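Local coordinates for uncharacterized protein VP1736 (Vibrio parahaemolyticus, PDB 3LXQ) that is of unknown function but carries a sulfatase-family domain with the alkaline-phosphatase-like fold, at residues G46-N50 with Q51-D55. Numbering follows the deposited sequence.
Sequences GKMDN and QKMLD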
ATOM      1  N   GLY A  46      22.068  15.071  -0.563  1.00 56.12           N
ATOM      2  CA  GLY A  46      23.467  14.902  -0.948  1.00 59.98           C
ATOM      3  C   GLY A  46      23.639  13.911  -2.081  1.00 59.90           C
ATOM      4  O   GLY A  46      22.758  13.092  -2.350  1.00 56.91           O
ATOM      5  N   LYS A  47      24.788  13.996  -2.740  1.00 64.24           N
ATOM      6  CA  LYS A  47      25.140  13.112  -3.846  1.00 65.21           C
ATOM      7  C   LYS A  47      25.571  11.737  -3.341  1.00 64.41           C
ATOM      8  O   LYS A  47      25.943  11.585  -2.176  1.00 65.09           O
ATOM      9  CB  LYS A  47      26.266  13.740  -4.678  1.00 71.65           C
HETATM   10  N   MSE A  48      25.487  10.746  -4.227  1.00 63.85           N
HETATM   11  CA  MSE A  48      26.051   9.409  -4.014  1.00 64.60           C
HETATM   12  C   MSE A  48      26.250   8.753  -5.370  1.00 65.83           C
HETATM   13  O   MSE A  48      25.411   8.882  -6.253  1.00 64.46           O
HETATM   14  CB  MSE A  48      25.126   8.539  -3.155  1.00 61.47           C
HETATM   15  CG  MSE A  48      25.853   7.501  -2.311  1.00 66.48           C
HETATM   16 SE   MSE A  48      24.695   6.091  -1.573  1.00 71.33          SE
HETATM   17  CE  MSE A  48      25.233   6.214   0.295  1.00 72.24           C
ATOM     18  N   ASP A  49      27.364   8.047  -5.532  1.00 69.29           N
ATOM     19  CA  ASP A  49      27.672   7.353  -6.782  1.00 71.12           C
ATOM     20  C   ASP A  49      26.613   6.303  -7.057  1.00 67.80           C
ATOM     21  O   ASP A  49      26.195   5.591  -6.146  1.00 66.06           O
ATOM     22  CB  ASP A  49      29.052   6.707  -6.700  1.00 75.89           C
ATOM     23  CG  ASP A  49      30.062   7.595  -5.999  1.00 80.51           C
ATOM     24  OD1 ASP A  49      31.222   7.634  -6.453  1.00 86.73           O
ATOM     25  OD2 ASP A  49      29.683   8.264  -5.004  1.00 78.81           O
ATOM     26  N   ASN A  50      26.172   6.229  -8.308  1.00 68.31           N
ATOM     27  CA  ASN A  50      25.152   5.272  -8.716  1.00 66.91           C
ATOM     28  C   ASN A  50      25.469   3.850  -8.262  1.00 67.49           C
ATOM     29  O   ASN A  50      24.596   3.137  -7.763  1.00 66.44           O
ATOM     30  CB  ASN A  50      24.961   5.303 -10.232  1.00 69.57           C
ATOM     31  CG  ASN A  50      24.041   6.421 -10.689  1.00 69.87           C
ATOM     32  OD1 ASN A  50      23.776   7.379  -9.955  1.00 68.93           O
ATOM     33  ND2 ASN A  50      23.543   6.301 -11.914  1.00 73.72           N
ATOM     34  N   GLN A  51      26.731   3.461  -8.430  1.00 58.44           N
ATOM     35  CA  GLN A  51      27.209   2.137  -8.056  1.00 55.71           C
ATOM     36  C   GLN A  51      27.054   1.866  -6.566  1.00 51.61           C
ATOM     37  O   GLN A  51      26.400   0.897  -6.187  1.00 47.91           O
ATOM     38  CB  GLN A  51      28.674   1.962  -8.460  1.00 59.17           C
ATOM     39  CG  GLN A  51      29.139   0.520  -8.423  1.00 58.39           C
ATOM     40  CD  GLN A  51      28.934  -0.193  -9.751  1.00 62.17           C
ATOM     41  OE1 GLN A  51      29.901  -0.579 -10.414  1.00 63.95           O
ATOM     42  NE2 GLN A  51      27.674  -0.360 -10.150  1.00 61.52           N
ATOM     43  N   LYS A  52      27.661   2.713  -5.734  1.00 53.15           N
ATOM     44  CA  LYS A  52      27.534   2.601  -4.281  1.00 50.76           C
ATOM     45  C   LYS A  52      26.052   2.565  -3.840  1.00 48.02           C
ATOM     46  O   LYS A  52      25.650   1.712  -3.045  1.00 43.95           O
ATOM     47  CB  LYS A  52      28.289   3.738  -3.570  1.00 53.55           C
ATOM     48  CG  LYS A  52      28.165   3.696  -2.049  1.00 51.47           C
ATOM     49  CD  LYS A  52      28.971   4.769  -1.357  1.00 55.44           C
ATOM     50  CE  LYS A  52      28.637   4.783   0.132  1.00 54.12           C
ATOM     51  NZ  LYS A  52      29.386   5.839   0.869  1.00 59.26           N
HETATM   52  N   MSE A  53      25.256   3.479  -4.390  1.00 50.25           N
HETATM   53  CA  MSE A  53      23.832   3.573  -4.099  1.00 49.02           C
HETATM   54  C   MSE A  53      23.063   2.288  -4.466  1.00 45.46           C
HETATM   55  O   MSE A  53      22.386   1.692  -3.604  1.00 42.01           O
HETATM   56  CB  MSE A  53      23.252   4.828  -4.783  1.00 53.58           C
HETATM   57  CG  MSE A  53      21.825   5.183  -4.402  1.00 55.94           C
HETATM   58 SE   MSE A  53      20.533   4.293  -5.577  1.00 65.94          SE
HETATM   59  CE  MSE A  53      20.674   5.509  -7.091  1.00 65.09           C
ATOM     60  N   LEU A  54      23.180   1.851  -5.721  1.00 46.05           N
ATOM     61  CA  LEU A  54      22.513   0.632  -6.168  1.00 43.76           C
ATOM     62  C   LEU A  54      22.909  -0.596  -5.353  1.00 41.29           C
ATOM     63  O   LEU A  54      22.068  -1.452  -5.067  1.00 38.42           O
ATOM     64  CB  LEU A  54      22.780   0.350  -7.649  1.00 46.61           C
ATOM     65  CG  LEU A  54      21.797   0.820  -8.725  1.00 49.08           C
ATOM     66  CD1 LEU A  54      20.454   1.250  -8.132  1.00 47.21           C
ATOM     67  CD2 LEU A  54      22.396   1.931  -9.564  1.00 54.09           C
ATOM     68  N   ASP A  55      24.189  -0.692  -4.999  1.00 42.18           N
ATOM     69  CA  ASP A  55      24.663  -1.837  -4.237  1.00 40.42           C
ATOM     70  C   ASP A  55      23.998  -1.893  -2.877  1.00 37.80           C
ATOM     71  O   ASP A  55      23.543  -2.957  -2.454  1.00 35.91           O
ATOM     72  CB  ASP A  55      26.197  -1.832  -4.110  1.00 42.15           C
ATOM     73  CG  ASP A  55      26.888  -2.172  -5.411  1.00 45.51           C
ATOM     74  OD1 ASP A  55      26.203  -2.624  -6.358  1.00 47.25           O
ATOM     75  OD2 ASP A  55      28.119  -1.986  -5.491  1.00 47.75           O
TER
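Met48 swings CG away from its own backbone N (chi1 -150°) and stays extended through chi2 before bending at the selenium, which brings SE and CE of this selenomethionine alongside the first turn of helix 50-61, against Lys52 and Met53. Lys52 is stretched out along its whole length. The two side chains, Met48 and Lys52, run at about a right angle to each other, and the terminal methyl CE of Met48 rests on CE of Lys52 at 3.7 Å. One atom back, SE of Met48 lies against both CA and CB of Met53, reaching CB at 3.7 Å; beyond CB, Met53 bends at chi2 and chi3 and leads away from Met48. Beyond the methyl contact, NZ of Lys52 goes on to a salt bridge with Asp426 on helix 422-441, and Met48 touches that helix at Asp426 and Leu433. This is the N-terminal end of an alpha-helix: Asp49 sits at the N-cap, but its carboxylate makes no capping bond, and the first turn is closed by main-chain carbonyls. Asp49 O takes the N-H of Met53, N to O 2.9 Å and nearly straight at 170°, with the donor almost in line with the C=O bond. Next along, Asn50 O receives Leu54 N at 2.8 Å, this time with the donor tilted 23° from the carbonyl plane. Trp443, from a loop, touches the side chains of Asn50, Met53 and Leu54, and Lys437 of helix 422-441 touches Asn50 and Met53.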